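PDB 5A7V: putative glycosidase ph117-related from Bacteroides thetaiotaomicron, which probably acts as a GH130-family glycosidase or phosphorylase on mannose-containing sugars, and binds mannose in its pocket. Local coordinates for residues Glu56-Tyr61 with Val69-Asn74; Pro126-Asp131 with Gly142-Pro147. One frame throughout, in Å; residues are numbered along the deposited sequence. Where two conformers were deposited one is given.

In the fold
Contact 1 (56-61 with 69-74) lies near the periphery, its centre about 23 Å from the centre of the chain and only partly buried; contact 2 (126-131 with 142-147) is buried and closer in, its centre about 15 Å from that centre. Contact 1 joins the short hairpin of strands 60-62 and 67-69 to the lead into strand 75-84, using backbone pairing, a carboxylate, a water and aromatic packing. Contact 2 sets a loop against the start of strand 143-151 without any hydrogen bond between them, by packing alone, while E145 and D146, a little farther along the strand, face bound mannose. The two touch: P126 packs on F60 and W71, and Y129 meets the F60 ring.

Contact 1: residues Glu56-Tyr61 with Val69-Asn74; sequences ENTKFY and VAWESN
F60 and V69 form an antiparallel hydrogen-bonded pair, F60 N to V69 O at 2.9 Å and V69 N to F60 O at 2.8 Å. With CG of F60 anti to its own N (chi1 168°), the phenyl ring leads off past V69 CG2, which lies at the ring edge, and turns an edge to the five-membered ring of W71: a T-shaped pair, planes at 70°. F60 CB packs closer, 3.5 Å from W71 CD1. The other face of the indole carries E72 CG, and K124 O takes the bond from W71 NE1. E72 runs extended beyond CG, bringing OE2 to T58 OG1, which donates to its anti lone pair at 2.7 Å; the second oxygen, OE1, binds R122 and Y92. One water bridges the same neighbours, giving a proton to T58 O (2.8 Å) and taking one from E72 N. K59 lays CD along A70, 3.9 Å from A70 CB. In the type I turn from A70 to S73, the S73 hydroxyl donates to A70 O (2.9 Å). The buried E72 carboxylate thus has a partner at each oxygen, and R122 would be expected to favour the charged form of the carboxylate.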
# COMPACT_ATOMS: atom_id res chain seq x y z
N GLU A 56 -13.45 18.98 6.83
CA GLU A 56 -14.88 18.96 7.03
C GLU A 56 -15.69 19.62 5.89
O GLU A 56 -16.73 19.10 5.46
CB GLU A 56 -15.19 19.64 8.39
CG GLU A 56 -14.81 21.14 8.58
CD GLU A 56 -13.42 21.63 8.08
OE1 GLU A 56 -12.32 21.34 8.68
OE2 GLU A 56 -13.44 22.34 7.06
N ASN A 57 -15.18 20.75 5.40
CA ASN A 57 -15.95 21.67 4.55
C ASN A 57 -15.86 21.47 3.05
O ASN A 57 -16.58 22.14 2.33
CB ASN A 57 -15.52 23.13 4.86
CG ASN A 57 -14.21 23.52 4.12
OD1 ASN A 57 -14.24 23.88 2.91
ND2 ASN A 57 -13.08 23.42 4.80
N THR A 58 -14.96 20.60 2.62
CA THR A 58 -14.77 20.42 1.19
C THR A 58 -15.83 19.46 0.65
O THR A 58 -15.94 18.30 1.07
CB THR A 58 -13.37 19.88 0.86
OG1 THR A 58 -13.03 18.90 1.83
CG2 THR A 58 -12.32 20.98 0.94
N LYS A 59 -16.61 19.91 -0.29
CA LYS A 59 -17.71 19.12 -0.83
C LYS A 59 -17.40 18.74 -2.29
O LYS A 59 -16.65 19.43 -2.98
CB LYS A 59 -19.02 19.93 -0.75
CG LYS A 59 -19.36 20.53 0.61
CD LYS A 59 -19.63 19.44 1.61
CE LYS A 59 -19.99 20.02 2.98
NZ LYS A 59 -21.35 20.63 2.97
N PHE A 60 -18.03 17.66 -2.71
CA PHE A 60 -17.93 17.08 -4.04
C PHE A 60 -19.32 16.74 -4.50
O PHE A 60 -20.05 16.09 -3.75
CB PHE A 60 -17.11 15.75 -3.86
CG PHE A 60 -17.11 14.83 -5.02
CD1 PHE A 60 -16.68 15.27 -6.26
CD2 PHE A 60 -17.48 13.47 -4.88
CE1 PHE A 60 -16.59 14.39 -7.33
CE2 PHE A 60 -17.41 12.63 -5.98
CZ PHE A 60 -16.98 13.11 -7.20
N TYR A 61 -19.68 17.08 -5.75
CA TYR A 61 -20.95 16.58 -6.31
C TYR A 61 -20.72 15.15 -6.77
O TYR A 61 -20.04 14.90 -7.78
CB TYR A 61 -21.43 17.46 -7.47
CG TYR A 61 -22.81 17.11 -7.95
CD1 TYR A 61 -23.01 16.18 -8.95
CD2 TYR A 61 -23.92 17.73 -7.40
CE1 TYR A 61 -24.28 15.88 -9.42
CE2 TYR A 61 -25.20 17.47 -7.84
CZ TYR A 61 -25.38 16.54 -8.87
OH TYR A 61 -26.66 16.30 -9.29
N VAL A 69 -21.42 15.79 -1.29
CA VAL A 69 -20.97 15.00 -0.15
C VAL A 69 -19.66 15.57 0.37
O VAL A 69 -18.82 16.03 -0.41
CB VAL A 69 -20.80 13.51 -0.50
CG1 VAL A 69 -22.08 12.92 -1.01
CG2 VAL A 69 -19.71 13.24 -1.49
N ALA A 70 -19.48 15.52 1.71
CA ALA A 70 -18.23 15.91 2.33
C ALA A 70 -17.26 14.71 2.25
O ALA A 70 -17.12 13.88 3.18
CB ALA A 70 -18.46 16.41 3.75
N TRP A 71 -16.65 14.60 1.07
CA TRP A 71 -15.95 13.39 0.65
C TRP A 71 -14.70 13.01 1.42
O TRP A 71 -14.24 11.87 1.32
CB TRP A 71 -15.61 13.53 -0.85
CG TRP A 71 -14.59 14.61 -1.14
CD1 TRP A 71 -14.81 15.94 -1.26
CD2 TRP A 71 -13.18 14.43 -1.30
NE1 TRP A 71 -13.64 16.61 -1.51
CE2 TRP A 71 -12.62 15.70 -1.55
CE3 TRP A 71 -12.34 13.30 -1.30
CZ2 TRP A 71 -11.25 15.88 -1.78
CZ3 TRP A 71 -11.00 13.49 -1.52
CH2 TRP A 71 -10.46 14.76 -1.78
N GLU A 72 -14.13 13.96 2.17
CA GLU A 72 -12.92 13.68 2.96
C GLU A 72 -13.06 14.11 4.42
O GLU A 72 -12.07 14.45 5.09
CB GLU A 72 -11.69 14.31 2.29
CG GLU A 72 -11.81 15.80 2.10
CD GLU A 72 -10.59 16.48 1.50
OE1 GLU A 72 -9.55 15.80 1.34
OE2 GLU A 72 -10.67 17.71 1.17
N SER A 73 -14.31 14.05 4.89
CA SER A 73 -14.62 14.58 6.19
C SER A 73 -14.41 13.58 7.32
O SER A 73 -14.30 14.00 8.49
CB SER A 73 -16.06 15.07 6.24
OG SER A 73 -17.00 14.02 6.04
N ASN A 74 -14.35 12.29 7.02
CA ASN A 74 -14.26 11.28 8.09
C ASN A 74 -12.83 10.86 8.37
O ASN A 74 -12.34 10.99 9.48
CB ASN A 74 -15.15 10.08 7.76
CG ASN A 74 -16.02 9.62 8.91
OD1 ASN A 74 -15.86 10.00 10.07
ND2 ASN A 74 -16.98 8.79 8.57
O HOH W 1 -15.05 16.58 3.03

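Contact 2: residues Pro126-Asp131 with Gly142-Pro147. With MAN (alpha-D-mannopyranose), chain D; BMA (beta-D-mannopyranose), chain C; MAN (alpha-D-mannopyranose), chain E.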
# COMPACT_ATOMS: atom_id res chain seq x y z
N PRO A 126 -12.17 15.06 -5.29
CA PRO A 126 -11.39 13.82 -5.57
C PRO A 126 -11.11 13.68 -7.08
O PRO A 126 -11.80 14.28 -7.90
CB PRO A 126 -12.30 12.71 -5.03
CG PRO A 126 -13.70 13.29 -5.20
CD PRO A 126 -13.54 14.74 -4.85
N VAL A 127 -10.11 12.84 -7.38
CA VAL A 127 -9.71 12.56 -8.77
C VAL A 127 -10.15 11.20 -9.24
O VAL A 127 -10.08 10.91 -10.45
CB VAL A 127 -8.19 12.70 -9.01
CG1 VAL A 127 -7.74 14.12 -8.71
CG2 VAL A 127 -7.40 11.70 -8.19
N PHE A 128 -10.58 10.30 -8.35
CA PHE A 128 -10.93 8.93 -8.73
C PHE A 128 -12.02 8.47 -7.78
O PHE A 128 -11.89 8.61 -6.55
CB PHE A 128 -9.70 8.03 -8.64
CG PHE A 128 -9.87 6.66 -9.25
CD1 PHE A 128 -9.93 6.53 -10.65
CD2 PHE A 128 -9.90 5.51 -8.50
CE1 PHE A 128 -10.06 5.28 -11.24
CE2 PHE A 128 -10.02 4.25 -9.06
CZ PHE A 128 -10.08 4.13 -10.46
N TYR A 129 -13.12 7.93 -8.32
CA TYR A 129 -14.32 7.68 -7.53
C TYR A 129 -15.29 6.80 -8.27
O TYR A 129 -15.22 6.74 -9.55
CB TYR A 129 -14.98 9.02 -7.16
CG TYR A 129 -15.00 10.10 -8.27
CD1 TYR A 129 -15.96 10.09 -9.28
CD2 TYR A 129 -14.01 11.04 -8.33
CE1 TYR A 129 -15.91 11.02 -10.32
CE2 TYR A 129 -13.97 12.01 -9.33
CZ TYR A 129 -14.93 11.99 -10.31
OH TYR A 129 -14.93 12.95 -11.32
N PRO A 130 -16.25 6.21 -7.60
CA PRO A 130 -17.29 5.44 -8.29
C PRO A 130 -18.18 6.36 -9.14
O PRO A 130 -18.41 7.54 -8.77
CB PRO A 130 -18.07 4.76 -7.17
CG PRO A 130 -17.79 5.60 -5.96
CD PRO A 130 -16.41 6.12 -6.13
N ASP A 131 -18.55 5.89 -10.31
CA ASP A 131 -19.28 6.73 -11.30
C ASP A 131 -20.17 5.85 -12.15
O ASP A 131 -20.23 4.62 -11.97
CB ASP A 131 -18.24 7.60 -12.07
CG ASP A 131 -18.77 8.88 -12.74
OD1 ASP A 131 -19.99 9.02 -13.00
OD2 ASP A 131 -17.89 9.77 -12.96
N GLY A 142 -19.27 1.19 -1.99
CA GLY A 142 -18.06 1.28 -1.20
C GLY A 142 -16.94 2.10 -1.82
O GLY A 142 -16.08 2.65 -1.16
N GLY A 143 -16.94 2.18 -3.16
CA GLY A 143 -15.95 3.01 -3.88
C GLY A 143 -14.63 2.32 -4.16
O GLY A 143 -14.59 1.11 -4.43
N CYS A 144 -13.58 3.13 -4.14
CA CYS A 144 -12.27 2.79 -4.70
C CYS A 144 -11.26 3.01 -3.59
O CYS A 144 -11.07 4.13 -3.13
CB CYS A 144 -11.97 3.68 -5.91
SG CYS A 144 -13.32 3.72 -7.12
N GLU A 145 -10.62 1.92 -3.15
CA GLU A 145 -9.82 1.91 -1.91
C GLU A 145 -8.36 1.60 -2.17
O GLU A 145 -8.01 0.89 -3.13
CB GLU A 145 -10.31 0.83 -0.94
CG GLU A 145 -11.79 0.85 -0.67
CD GLU A 145 -12.29 -0.32 0.14
OE1 GLU A 145 -11.63 -1.40 0.17
OE2 GLU A 145 -13.43 -0.22 0.71
N ASP A 146 -7.49 2.09 -1.31
CA ASP A 146 -6.15 1.53 -1.13
C ASP A 146 -5.31 1.44 -2.41
O ASP A 146 -4.84 0.37 -2.82
CB ASP A 146 -6.20 0.15 -0.45
CG ASP A 146 -6.87 0.12 0.93
OD1 ASP A 146 -7.18 1.18 1.48
OD2 ASP A 146 -7.02 -1.03 1.41
N PRO A 147 -5.09 2.60 -3.04
CA PRO A 147 -4.34 2.61 -4.31
C PRO A 147 -2.86 2.37 -4.12
O PRO A 147 -2.27 2.80 -3.13
CB PRO A 147 -4.59 4.03 -4.87
CG PRO A 147 -4.70 4.85 -3.59
CD PRO A 147 -5.48 3.96 -2.63
C1 MAN D . -12.07 -4.32 5.08
C2 MAN D . -10.96 -3.36 5.20
C3 MAN D . -11.59 -2.03 4.84
C4 MAN D . -12.32 -2.01 3.50
C5 MAN D . -13.24 -3.22 3.36
C6 MAN D . -13.60 -3.51 1.92
O1 MAN D . -13.04 -4.29 6.05
O2 MAN D . -9.92 -3.58 4.26
O3 MAN D . -10.63 -0.96 4.78
O4 MAN D . -13.12 -0.82 3.40
O5 MAN D . -12.63 -4.40 3.83
O6 MAN D . -12.45 -3.75 1.09
C1 BMA C . -11.97 -4.27 5.22
C2 BMA C . -11.06 -3.04 5.29
C3 BMA C . -11.83 -1.83 4.82
C4 BMA C . -12.42 -2.08 3.44
C5 BMA C . -13.12 -3.44 3.38
C6 BMA C . -13.58 -3.80 1.97
O1 BMA C . -11.41 -5.48 5.68
O2 BMA C . -9.92 -3.20 4.43
O3 BMA C . -11.02 -0.59 4.81
O4 BMA C . -13.36 -1.03 3.18
O5 BMA C . -12.30 -4.53 3.85
O6 BMA C . -12.50 -3.84 1.03
C1 MAN E . -7.11 -4.41 5.42
C2 MAN E . -6.29 -3.42 4.56
C3 MAN E . -6.67 -1.93 4.66
C4 MAN E . -6.93 -1.53 6.13
C5 MAN E . -6.78 -2.70 7.11
C6 MAN E . -7.20 -2.33 8.55
O1 MAN E . -6.35 -5.70 5.72
O2 MAN E . -6.46 -3.86 3.20
O3 MAN E . -7.84 -1.61 3.94
O4 MAN E . -6.04 -0.46 6.40
O5 MAN E . -7.63 -3.78 6.61
O6 MAN E . -8.59 -1.99 8.57
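C144 packs on F128, its CB 3.7 Å from F128 CE2, with no hydrogen bond across between the segments. With chi1 at -50°, SG lies beside its own backbone N, where it meets F128, Y129 and P130. The sulfur-aromatic approach to F128 is oblique, SG standing 4.6 Å from the ring centroid and 44° off the normal. The same sulfur lies 3.8 Å from Y129 C and 4.0 Å from P130 CD. P130 also presses its ring on G143, CG reaching G143 CA at 3.8 Å; at the G143 backbone angles a CB would collide with the carbonyl oxygen of G142, which calls for glycine. Y161 and W182 meet the F128 ring edge-to-face, and K184 adds a cation-pi contact.

Backbone bonding runs through third parties: F128 pairs with L109, C144 with S107 and G143 with W164, so strand 107-114 is bonded to both segments.

Polar groups gather farther along the strand. Alpha and beta mannose (chains D and C) are alternatives on one site, and E145 meets O6 and O4 of whichever is bound: OE1 lies 2.7 Å from alpha O6, OE2 2.6 Å from beta O4. D146 OD2 comes within 2.7 Å of O3 of the chain E mannose, while OD1 is held by R93 and N78. Strand 143-151 begins a four-stranded antiparallel sheet, as in the blades of the GH130 five-bladed beta-propeller, whose central pocket receives the sugar.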